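PDB 3W5M: alpha-L-rhamnosidase from Streptomyces avermitilis, which releases terminal alpha-L-rhamnose from plant glycosides such as naringin, rutin and hesperidin and from gum arabic, and carries a calcium-dependent rhamnose-binding module. Local coordinates for residues W122-P128 with L459-A464; A299-N303 with Y375-G379; A833-V837 with V860-H866; L857-L861 with A870-L874. One frame throughout, in Å; residues are numbered along the deposited sequence.

Interaction 1. Residues W122-P128 with L459-A464; sequences WISAPAP and LAVRGA
Ser124 and Arg462 form the hydrogen-bonded pair at the heart of this antiparallel strand contact, each backbone N donating to the other's carbonyl O. Ser124 N reaches Arg462 O at 3.0 Å, and Arg462 N reaches Ser124 O with an N-H...O angle of 168°. A third rung, Ala464 N to Trp122 O, is longer at 3.3 Å, and its N-H comes in from above the carbonyl plane. Between these rungs Ile123 sits opposite Gly463, where Ile123 CA lies 3.4 Å from Arg462 O in a CA-H...O contact.

Packing is close on both faces. On one, Ile123 CG2 meets Val461 CG2 beside Trp421. On the other, Ala464 CB lies against Trp122 CB (3.9 Å) and the OG of Ser124, which bonds Pro397 O, with Ala398 alongside. Pro126 is also tightly held, its CG 3.5 Å from Ala460 O and 3.7 Å from Leu459 CB. The solvent side is looser: Pro128 CB only brushes Leu459 CD1 at 4.3 Å. Arg462, with CG set between its backbone N and carbonyl carbon (chi1 53°), passes Ala125 O and places CD 3.8 Å from Pro126 CA before bending at chi3 toward Ala127.

Strand 123-124 is thus an edge strand of the antiparallel sheet, paired with strand 459-463 more than 300 residues later, consistent with a beta-sandwich domain.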
loop_
_atom_site.group_PDB
_atom_site.type_symbol
_atom_site.label_atom_id
_atom_site.label_comp_id
_atom_site.label_asym_id
_atom_site.label_seq_id
_atom_site.Cartn_x
_atom_site.Cartn_y
_atom_site.Cartn_z
ATOM N N TRP A 122 7.651 -6.717 -24.921
ATOM C CA TRP A 122 8.338 -6.376 -23.686
ATOM C C TRP A 122 9.777 -6.011 -23.985
ATOM O O TRP A 122 10.497 -6.777 -24.635
ATOM C CB TRP A 122 8.303 -7.547 -22.728
ATOM C CG TRP A 122 6.951 -7.816 -22.184
ATOM C CD1 TRP A 122 6.026 -8.752 -22.641
ATOM C CD2 TRP A 122 6.349 -7.163 -21.074
ATOM N NE1 TRP A 122 4.890 -8.700 -21.865
ATOM C CE2 TRP A 122 5.068 -7.751 -20.884
ATOM C CE3 TRP A 122 6.765 -6.129 -20.209
ATOM C CZ2 TRP A 122 4.199 -7.331 -19.880
ATOM C CZ3 TRP A 122 5.884 -5.715 -19.210
ATOM C CH2 TRP A 122 4.624 -6.315 -19.058
ATOM N N ILE A 123 10.223 -4.854 -23.487
ATOM C CA ILE A 123 11.612 -4.463 -23.666
ATOM C C ILE A 123 12.276 -4.050 -22.352
ATOM O O ILE A 123 11.614 -3.542 -21.429
ATOM C CB ILE A 123 11.790 -3.329 -24.691
ATOM C CG1 ILE A 123 11.036 -2.062 -24.242
ATOM C CG2 ILE A 123 11.419 -3.781 -26.106
ATOM C CD1 ILE A 123 11.285 -0.870 -25.150
ATOM N N SER A 124 13.597 -4.218 -22.313
ATOM C CA SER A 124 14.437 -3.888 -21.150
ATOM C C SER A 124 15.653 -3.115 -21.635
ATOM O O SER A 124 16.050 -3.264 -22.790
ATOM C CB SER A 124 14.955 -5.164 -20.506
ATOM O OG SER A 124 13.987 -5.805 -19.705
ATOM N N ALA A 125 16.272 -2.326 -20.752
ATOM C CA ALA A 125 17.602 -1.779 -21.045
ATOM C C ALA A 125 18.604 -2.950 -21.124
ATOM O O ALA A 125 18.391 -3.977 -20.467
ATOM C CB ALA A 125 18.021 -0.796 -19.968
ATOM N N PRO A 126 19.680 -2.810 -21.932
ATOM C CA PRO A 126 20.645 -3.908 -22.089
ATOM C C PRO A 126 21.512 -4.128 -20.842
ATOM O O PRO A 126 21.492 -3.292 -19.922
ATOM C CB PRO A 126 21.484 -3.439 -23.286
ATOM C CG PRO A 126 21.472 -1.952 -23.148
ATOM C CD PRO A 126 20.069 -1.633 -22.738
ATOM N N ALA A 127 22.264 -5.233 -20.820
ATOM C CA ALA A 127 23.020 -5.683 -19.640
ATOM C C ALA A 127 23.974 -4.648 -19.005
ATOM O O ALA A 127 24.047 -4.567 -17.779
ATOM C CB ALA A 127 23.755 -6.995 -19.929
ATOM N N PRO A 128 24.689 -3.854 -19.828
ATOM C CA PRO A 128 25.558 -2.822 -19.256
ATOM C C PRO A 128 24.808 -1.788 -18.376
ATOM O O PRO A 128 25.425 -1.129 -17.531
ATOM C CB PRO A 128 26.144 -2.127 -20.499
ATOM C CG PRO A 128 26.063 -3.128 -21.596
ATOM C CD PRO A 128 24.894 -4.025 -21.286
ATOM N N LEU A 459 22.117 2.867 -26.199
ATOM C CA LEU A 459 22.294 1.461 -26.586
ATOM C C LEU A 459 20.989 0.833 -27.048
ATOM O O LEU A 459 19.929 1.218 -26.565
ATOM C CB LEU A 459 22.867 0.657 -25.415
ATOM C CG LEU A 459 24.181 1.175 -24.821
ATOM C CD1 LEU A 459 24.516 0.440 -23.523
ATOM C CD2 LEU A 459 25.302 1.055 -25.855
ATOM N N ALA A 460 21.055 -0.132 -27.975
ATOM C CA ALA A 460 19.852 -0.873 -28.362
ATOM C C ALA A 460 19.262 -1.545 -27.120
ATOM O O ALA A 460 20.006 -2.082 -26.286
ATOM C CB ALA A 460 20.175 -1.932 -29.422
ATOM N N VAL A 461 17.939 -1.468 -26.979
ATOM C CA VAL A 461 17.224 -2.249 -25.958
ATOM C C VAL A 461 17.301 -3.733 -26.266
ATOM O O VAL A 461 17.696 -4.129 -27.351
ATOM C CB VAL A 461 15.744 -1.829 -25.852
ATOM C CG1 VAL A 461 15.628 -0.395 -25.372
ATOM C CG2 VAL A 461 15.005 -2.045 -27.168
ATOM N N ARG A 462 16.940 -4.571 -25.308
ATOM C CA ARG A 462 16.854 -6.005 -25.576
ATOM C C ARG A 462 15.416 -6.426 -25.350
ATOM O O ARG A 462 14.630 -5.699 -24.702
ATOM C CB ARG A 462 17.818 -6.776 -24.674
ATOM C CG ARG A 462 17.647 -6.467 -23.195
ATOM C CD ARG A 462 18.647 -7.186 -22.320
ATOM N NE ARG A 462 18.313 -8.594 -22.168
ATOM C CZ ARG A 462 18.873 -9.394 -21.268
ATOM N NH1 ARG A 462 19.788 -8.909 -20.417
ATOM N NH2 ARG A 462 18.508 -10.674 -21.212
ATOM N N GLY A 463 15.035 -7.566 -25.919
ATOM C CA GLY A 463 13.783 -8.182 -25.537
ATOM C C GLY A 463 14.007 -8.627 -24.115
ATOM O O GLY A 463 15.105 -9.074 -23.763
ATOM N N ALA A 464 12.984 -8.477 -23.294
ATOM C CA ALA A 464 13.014 -8.896 -21.908
ATOM C C ALA A 464 13.018 -10.421 -21.813
ATOM O O ALA A 464 12.432 -11.099 -22.653
ATOM C CB ALA A 464 11.792 -8.349 -21.211
#

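Interaction 2. Residues A299-N303 with Y375-G379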
loop_
_atom_site.group_PDB
_atom_site.type_symbol
_atom_site.label_atom_id
_atom_site.label_comp_id
_atom_site.label_asym_id
_atom_site.label_seq_id
_atom_site.Cartn_x
_atom_site.Cartn_y
_atom_site.Cartn_z
ATOM N N ALA A 299 22.088 -4.187 -8.940
ATOM C CA ALA A 299 21.983 -2.840 -9.491
ATOM C C ALA A 299 20.491 -2.522 -9.552
ATOM O O ALA A 299 19.679 -3.386 -9.838
ATOM C CB ALA A 299 22.622 -2.755 -10.874
ATOM N N SER A 300 20.127 -1.292 -9.248
ATOM C CA SER A 300 18.731 -0.933 -9.212
ATOM C C SER A 300 18.469 0.365 -9.965
ATOM O O SER A 300 17.664 1.155 -9.524
ATOM C CB SER A 300 18.295 -0.781 -7.752
ATOM O OG SER A 300 18.374 -2.026 -7.070
ATOM N N ALA A 301 19.122 0.581 -11.108
ATOM C CA ALA A 301 18.953 1.863 -11.791
ATOM C C ALA A 301 17.546 1.944 -12.390
ATOM O O ALA A 301 16.924 0.899 -12.631
ATOM C CB ALA A 301 20.006 2.026 -12.880
ATOM N N ALA A 302 17.034 3.170 -12.559
ATOM C CA ALA A 302 15.821 3.451 -13.350
ATOM C C ALA A 302 16.316 4.009 -14.639
ATOM O O ALA A 302 16.603 5.212 -14.727
ATOM C CB ALA A 302 14.923 4.464 -12.684
ATOM N N ASN A 303 16.488 3.141 -15.625
ATOM C CA ASN A 303 17.053 3.585 -16.922
ATOM C C ASN A 303 16.096 4.348 -17.800
ATOM O O ASN A 303 14.892 4.273 -17.629
ATOM C CB ASN A 303 17.606 2.379 -17.692
ATOM C CG ASN A 303 18.842 1.777 -17.037
ATOM O OD1 ASN A 303 19.884 2.399 -16.957
ATOM N ND2 ASN A 303 18.719 0.555 -16.554
ATOM N N TYR A 375 11.026 6.170 -18.105
ATOM C CA TYR A 375 11.905 5.636 -17.086
ATOM C C TYR A 375 11.343 4.275 -16.730
ATOM O O TYR A 375 10.125 4.125 -16.683
ATOM C CB TYR A 375 11.855 6.466 -15.818
ATOM C CG TYR A 375 12.655 7.745 -15.927
ATOM C CD1 TYR A 375 14.051 7.702 -15.929
ATOM C CD2 TYR A 375 12.023 8.976 -15.986
ATOM C CE1 TYR A 375 14.803 8.867 -16.039
ATOM C CE2 TYR A 375 12.770 10.161 -16.091
ATOM C CZ TYR A 375 14.159 10.084 -16.113
ATOM O OH TYR A 375 14.965 11.222 -16.235
ATOM N N VAL A 376 12.237 3.324 -16.517
ATOM C CA VAL A 376 11.857 1.949 -16.120
ATOM C C VAL A 376 12.679 1.511 -14.904
ATOM O O VAL A 376 13.901 1.421 -14.997
ATOM C CB VAL A 376 12.097 0.952 -17.272
ATOM C CG1 VAL A 376 11.599 -0.441 -16.825
ATOM C CG2 VAL A 376 11.398 1.431 -18.518
ATOM N N ALA A 377 12.016 1.215 -13.771
ATOM C CA ALA A 377 12.708 0.945 -12.492
ATOM C C ALA A 377 12.344 -0.426 -11.928
ATOM O O ALA A 377 11.355 -0.987 -12.344
ATOM C CB ALA A 377 12.301 2.002 -11.440
ATOM N N PRO A 378 13.110 -0.929 -10.943
ATOM C CA PRO A 378 12.837 -2.278 -10.354
ATOM C C PRO A 378 11.514 -2.476 -9.612
ATOM O O PRO A 378 10.900 -3.538 -9.780
ATOM C CB PRO A 378 14.022 -2.491 -9.392
ATOM C CG PRO A 378 15.088 -1.540 -9.894
ATOM C CD PRO A 378 14.339 -0.340 -10.372
ATOM N N GLY A 379 11.084 -1.510 -8.770
ATOM C CA GLY A 379 9.807 -1.617 -8.033
ATOM C C GLY A 379 9.696 -2.885 -7.198
ATOM O O GLY A 379 10.681 -3.359 -6.632
HETATM O O HOH W 1 15.723 -0.399 -16.164
#
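The carbonyl O of Val376 is approached by three groups: a water, Asn303 N and Ala302 CA. The water donates to Val376 O at 2.8 Å, Asn303 N makes a weak, bent bond at 3.2 Å, and Ala302 CA adds a CA-H...O contact. Asn303 and Val376 are an antiparallel hydrogen-bonded pair, made where strand 303-311 begins and strand 368-377 runs out, neighbours in a sheet of the rhamnosidase N-terminal domain. Its sounder half is the return bond, Val376 N to Asn303 O at 3.0 Å, which lies in the carbonyl plane; Tyr375 CA also points a hydrogen at this oxygen.

The same water accepts from Asn303 ND2, so the amide of Asn303 is tied back to Val376 O through it, while ND2 also donates to Leu129 O. On the other side of the strands Ala302 CB and Ala377 CB touch at 3.8 Å, with Phe565 packed on both.

Before the bridge, residues 300-302 run past the ring of Pro378, Ser300 and Ala302 bonding by their backbones to strand 428-432. Pro378 CG lies 3.9 Å from Ser300 CB, and Pro378 CD 3.6 Å from Ala301 O. Cutting this ring back to an alanine here would probably leave Ser300 and the Ala301 carbonyl without their apolar floor and free the turn after the strand to move.

The Tyr375 hydroxyl bonds Gln304 NE2, and Trp448 meets the Tyr375 ring edge-to-face. With CG anti to its carbonyl carbon (chi1 -78°), Tyr375 offers its ring edge to Ala302 O, which lies near the ring plane, 3.8 Å from Tyr375 CD1.

Interaction 3. Residues A833-V837 with V860-H866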
loop_
_atom_site.group_PDB
_atom_site.type_symbol
_atom_site.label_atom_id
_atom_site.label_comp_id
_atom_site.label_asym_id
_atom_site.label_seq_id
_atom_site.Cartn_x
_atom_site.Cartn_y
_atom_site.Cartn_z
ATOM N N ALA A 833 -21.001 -10.627 29.451
ATOM C CA ALA A 833 -20.804 -9.187 29.333
ATOM C C ALA A 833 -20.498 -8.517 30.686
ATOM O O ALA A 833 -19.683 -7.576 30.750
ATOM C CB ALA A 833 -22.000 -8.527 28.657
ATOM N N ASP A 834 -21.163 -8.985 31.753
ATOM C CA ASP A 834 -20.893 -8.512 33.114
ATOM C C ASP A 834 -19.418 -8.730 33.484
ATOM O O ASP A 834 -18.779 -7.847 34.081
ATOM C CB ASP A 834 -21.787 -9.251 34.140
ATOM C CG ASP A 834 -23.220 -8.669 34.241
ATOM O OD1 ASP A 834 -23.477 -7.527 33.783
ATOM O OD2 ASP A 834 -24.103 -9.368 34.813
ATOM N N ARG A 835 -18.909 -9.920 33.158
ATOM C CA ARG A 835 -17.527 -10.326 33.385
ATOM C C ARG A 835 -16.520 -9.468 32.583
ATOM O O ARG A 835 -15.420 -9.197 33.055
ATOM C CB ARG A 835 -17.358 -11.813 33.051
ATOM C CG ARG A 835 -15.989 -12.396 33.357
ATOM C CD ARG A 835 -15.547 -12.060 34.778
ATOM N NE ARG A 835 -14.224 -12.574 35.123
ATOM C CZ ARG A 835 -13.488 -12.112 36.138
ATOM N NH1 ARG A 835 -13.941 -11.126 36.898
ATOM N NH2 ARG A 835 -12.297 -12.623 36.392
ATOM N N LEU A 836 -16.913 -9.056 31.377
ATOM C CA LEU A 836 -16.083 -8.199 30.540
ATOM C C LEU A 836 -15.908 -6.854 31.202
ATOM O O LEU A 836 -14.778 -6.354 31.336
ATOM C CB LEU A 836 -16.729 -8.011 29.156
ATOM C CG LEU A 836 -16.050 -7.035 28.189
ATOM C CD1 LEU A 836 -14.605 -7.455 27.852
ATOM C CD2 LEU A 836 -16.927 -6.935 26.944
ATOM N N VAL A 837 -17.032 -6.283 31.619
ATOM C CA VAL A 837 -17.061 -5.009 32.308
ATOM C C VAL A 837 -16.240 -5.082 33.597
ATOM O O VAL A 837 -15.570 -4.109 33.965
ATOM C CB VAL A 837 -18.503 -4.571 32.604
ATOM C CG1 VAL A 837 -18.533 -3.303 33.440
ATOM C CG2 VAL A 837 -19.249 -4.330 31.294
ATOM N N VAL A 860 -19.363 -4.475 21.083
ATOM C CA VAL A 860 -19.885 -5.457 22.057
ATOM C C VAL A 860 -20.380 -4.774 23.336
ATOM O O VAL A 860 -21.475 -5.085 23.836
ATOM C CB VAL A 860 -18.848 -6.542 22.353
ATOM C CG1 VAL A 860 -19.128 -7.250 23.666
ATOM C CG2 VAL A 860 -18.795 -7.540 21.210
ATOM N N LEU A 861 -19.594 -3.829 23.849
ATOM C CA LEU A 861 -19.993 -3.041 25.016
ATOM C C LEU A 861 -21.336 -2.329 24.777
ATOM O O LEU A 861 -22.197 -2.340 25.643
ATOM C CB LEU A 861 -18.893 -2.047 25.437
ATOM C CG LEU A 861 -17.652 -2.613 26.129
ATOM C CD1 LEU A 861 -16.609 -1.511 26.280
ATOM C CD2 LEU A 861 -18.001 -3.188 27.501
ATOM N N THR A 862 -21.512 -1.743 23.597
ATOM C CA THR A 862 -22.751 -1.061 23.261
ATOM C C THR A 862 -23.900 -2.051 23.071
ATOM O O THR A 862 -25.032 -1.766 23.482
ATOM C CB THR A 862 -22.613 -0.188 21.996
ATOM O OG1 THR A 862 -22.002 1.064 22.336
ATOM C CG2 THR A 862 -23.992 0.119 21.394
ATOM N N ASP A 863 -23.609 -3.199 22.467
ATOM C CA ASP A 863 -24.650 -4.197 22.179
ATOM C C ASP A 863 -25.258 -4.738 23.452
ATOM O O ASP A 863 -26.428 -5.092 23.481
ATOM C CB ASP A 863 -24.091 -5.398 21.431
ATOM C CG ASP A 863 -23.830 -5.127 19.969
ATOM O OD1 ASP A 863 -24.321 -4.117 19.403
ATOM O OD2 ASP A 863 -23.112 -5.963 19.379
ATOM N N THR A 864 -24.437 -4.839 24.490
ATOM C CA THR A 864 -24.845 -5.472 25.737
ATOM C C THR A 864 -25.302 -4.434 26.770
ATOM O O THR A 864 -25.462 -4.758 27.945
ATOM C CB THR A 864 -23.704 -6.345 26.305
ATOM O OG1 THR A 864 -22.491 -5.575 26.371
ATOM C CG2 THR A 864 -23.465 -7.567 25.432
ATOM N N GLY A 865 -25.495 -3.192 26.336
ATOM C CA GLY A 865 -26.054 -2.145 27.202
ATOM C C GLY A 865 -25.051 -1.371 28.050
ATOM O O GLY A 865 -25.413 -0.779 29.083
ATOM N N HIS A 866 -23.797 -1.349 27.602
ATOM C CA HIS A 866 -22.737 -0.627 28.300
ATOM C C HIS A 866 -22.044 0.455 27.474
ATOM O O HIS A 866 -20.814 0.549 27.499
ATOM C CB HIS A 866 -21.703 -1.614 28.813
ATOM C CG HIS A 866 -22.275 -2.682 29.689
ATOM N ND1 HIS A 866 -22.782 -2.422 30.947
ATOM C CD2 HIS A 866 -22.397 -4.017 29.503
ATOM C CE1 HIS A 866 -23.198 -3.552 31.491
ATOM N NE2 HIS A 866 -22.977 -4.535 30.636
HETATM O O HOH W 2 -24.230 -6.867 31.325
#
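Val837 sets its CG2 methyl squarely over one face of the His866 imidazole, a CH-pi contact 3.7 Å from the ring centroid and 11° off the normal. It joins two consecutive helices, 829-842 and 854-863, of the (alpha/alpha)6-barrel domain, with His866 coming from the turn that ends the second. With CG1 anti to the backbone N (chi1 175°), Val837 has CG2 beside that N and directed at the ring. Next to it, Ala833 CB nests against Thr864 CB at 3.6 Å. Deeper in, the Leu836 side chain crosses those of Leu861 and Val860 at a slant, its CD2 touching Leu861 CD2 at 3.9 Å and Val860 CG1 at 4.0 Å.

On the solvent side a water lies in the plane of the imidazole at its edge, 2.7 Å from His866 NE2, and donates to Asp834 OD1. The nearby carboxylate could make a protonated histidine somewhat more favourable.

What places Thr864 and His866 is a Schellman motif that ends helix 854-863. Gly865, at positive phi (87°), is its C-prime residue. His866 N bonds Leu861 O at 2.7 Å, and Gly865 N bonds Thr862 O. Leu819 of helix 812-820 also packs on Ala833 and Val860. Val860 O is gripped twice, by Thr864 N and by Thr864 OG1 at 2.8 Å, the two donors arriving from opposite faces of its carbonyl plane.

Interaction 4. Residues L857-L861 with A870-L874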
loop_
_atom_site.group_PDB
_atom_site.type_symbol
_atom_site.label_atom_id
_atom_site.label_comp_id
_atom_site.label_asym_id
_atom_site.label_seq_id
_atom_site.Cartn_x
_atom_site.Cartn_y
_atom_site.Cartn_z
ATOM N N LEU A 857 -14.547 -4.478 20.483
ATOM C CA LEU A 857 -14.736 -4.170 21.920
ATOM C C LEU A 857 -15.823 -3.122 22.201
ATOM O O LEU A 857 -16.767 -3.367 22.964
ATOM C CB LEU A 857 -13.385 -3.751 22.560
ATOM C CG LEU A 857 -13.328 -3.191 24.000
ATOM C CD1 LEU A 857 -13.623 -4.281 25.019
ATOM C CD2 LEU A 857 -11.962 -2.571 24.274
ATOM N N LEU A 858 -15.708 -1.943 21.604
ATOM C CA LEU A 858 -16.696 -0.912 21.866
ATOM C C LEU A 858 -18.075 -1.324 21.324
ATOM O O LEU A 858 -19.097 -1.090 22.000
ATOM C CB LEU A 858 -16.258 0.491 21.394
ATOM C CG LEU A 858 -15.029 1.188 22.023
ATOM C CD1 LEU A 858 -15.042 2.684 21.761
ATOM C CD2 LEU A 858 -14.921 0.940 23.530
ATOM N N PRO A 859 -18.128 -1.949 20.119
ATOM C CA PRO A 859 -19.436 -2.468 19.639
ATOM C C PRO A 859 -20.118 -3.497 20.592
ATOM O O PRO A 859 -21.318 -3.373 20.874
ATOM C CB PRO A 859 -19.076 -3.120 18.297
ATOM C CG PRO A 859 -17.922 -2.301 17.816
ATOM C CD PRO A 859 -17.094 -2.067 19.070
ATOM N N VAL A 860 -19.363 -4.475 21.083
ATOM C CA VAL A 860 -19.885 -5.457 22.057
ATOM C C VAL A 860 -20.380 -4.774 23.336
ATOM O O VAL A 860 -21.475 -5.085 23.836
ATOM C CB VAL A 860 -18.848 -6.542 22.353
ATOM C CG1 VAL A 860 -19.128 -7.250 23.666
ATOM C CG2 VAL A 860 -18.795 -7.540 21.210
ATOM N N LEU A 861 -19.594 -3.829 23.849
ATOM C CA LEU A 861 -19.993 -3.041 25.016
ATOM C C LEU A 861 -21.336 -2.329 24.777
ATOM O O LEU A 861 -22.197 -2.340 25.643
ATOM C CB LEU A 861 -18.893 -2.047 25.437
ATOM C CG LEU A 861 -17.652 -2.613 26.129
ATOM C CD1 LEU A 861 -16.609 -1.511 26.280
ATOM C CD2 LEU A 861 -18.001 -3.188 27.501
ATOM N N ALA A 870 -18.217 2.136 27.191
ATOM C CA ALA A 870 -17.535 2.337 25.911
ATOM C C ALA A 870 -16.976 3.742 25.872
ATOM O O ALA A 870 -15.813 3.926 25.494
ATOM C CB ALA A 870 -18.482 2.090 24.744
ATOM N N TYR A 871 -17.775 4.722 26.291
ATOM C CA TYR A 871 -17.319 6.103 26.321
ATOM C C TYR A 871 -16.143 6.280 27.273
ATOM O O TYR A 871 -15.246 7.069 26.996
ATOM C CB TYR A 871 -18.449 7.051 26.681
ATOM C CG TYR A 871 -19.215 7.578 25.478
ATOM C CD1 TYR A 871 -18.660 8.571 24.655
ATOM C CD2 TYR A 871 -20.498 7.094 25.166
ATOM C CE1 TYR A 871 -19.355 9.058 23.566
ATOM C CE2 TYR A 871 -21.204 7.583 24.078
ATOM C CZ TYR A 871 -20.623 8.564 23.283
ATOM O OH TYR A 871 -21.298 9.072 22.220
ATOM N N ARG A 872 -16.151 5.537 28.377
ATOM C CA ARG A 872 -15.092 5.650 29.379
ATOM C C ARG A 872 -13.755 5.258 28.752
ATOM O O ARG A 872 -12.758 5.987 28.870
ATOM C CB ARG A 872 -15.401 4.777 30.603
ATOM C CG ARG A 872 -14.487 5.012 31.802
ATOM C CD ARG A 872 -14.833 6.284 32.579
ATOM N NE ARG A 872 -14.179 6.306 33.893
ATOM C CZ ARG A 872 -14.708 5.803 35.010
ATOM N NH1 ARG A 872 -15.909 5.237 35.003
ATOM N NH2 ARG A 872 -14.032 5.868 36.149
ATOM N N LEU A 873 -13.761 4.117 28.073
ATOM C CA LEU A 873 -12.617 3.666 27.293
ATOM C C LEU A 873 -12.241 4.649 26.197
ATOM O O LEU A 873 -11.056 4.918 25.984
ATOM C CB LEU A 873 -12.875 2.289 26.687
ATOM C CG LEU A 873 -13.064 1.173 27.703
ATOM C CD1 LEU A 873 -13.229 -0.124 26.962
ATOM C CD2 LEU A 873 -11.869 1.110 28.644
ATOM N N LEU A 874 -13.246 5.194 25.518
ATOM C CA LEU A 874 -13.000 6.089 24.390
ATOM C C LEU A 874 -12.281 7.372 24.819
ATOM O O LEU A 874 -11.343 7.813 24.146
ATOM C CB LEU A 874 -14.295 6.415 23.621
ATOM C CG LEU A 874 -14.072 7.222 22.335
ATOM C CD1 LEU A 874 -13.499 6.342 21.231
ATOM C CD2 LEU A 874 -15.371 7.883 21.881
#
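Leu858 and Ala870 bring their CA atoms to 5.3 Å at the nearest point of two helical segments, 857-861 and 870-874. Their axes approach to 10.0 Å and run nearly antiparallel, 154° between N-to-C directions. The first is kinked at Pro859, whose N has no bond to the preceding turn.

With CG anti to its carbonyl carbon (chi1 -64°), Leu858 reaches across with CD2, which lies 3.7 Å from Ala870 O and 3.9 Å from Ala870 CB. Its other branch, CD1, meets Leu874 CD1 at 4.0 Å, the two side chains crossing at about a right angle. Helices 854-863 and 867-875, linked by a short turn, make an antiparallel helical hairpin in the (alpha/alpha)6-barrel domain, and the small Ala870 lets Leu858 come in close. An alanine in place of Leu858 would probably open a gap above Ala870 and leave Leu874 CD1 without its partner on this helix.

Leu873 drives CD1 into the group opposite: Leu861 CD1 touches it at 3.7 Å and Leu857 CD2 at 3.8 Å. Helix 829-842 adds Ile840 against Leu861 and Leu873, while Trp925 of helix 923-929 packs on Leu858, Ala870 and Leu874.

The four contacts fall into two groups at opposite sides of the chain's centre. Interactions 1 and 2 lie 12 Å apart between centres, on one antiparallel sheet, and touch where Ala125 CB meets Asn303 ND2 at 3.7 Å. Along the chain interaction 2 is nested inside the loop that interaction 1 closes. Interactions 3 and 4 both come later and overlap, their centres 8 Å apart; they share Val860 and Leu861, so helix 854-863 is packed on helix 829-842 in the one and on helix 867-875 in the other. Some 49 to 64 Å separate centres of the two groups, so each builds a different part of this multidomain enzyme: a beta sheet and the helical catalytic domain.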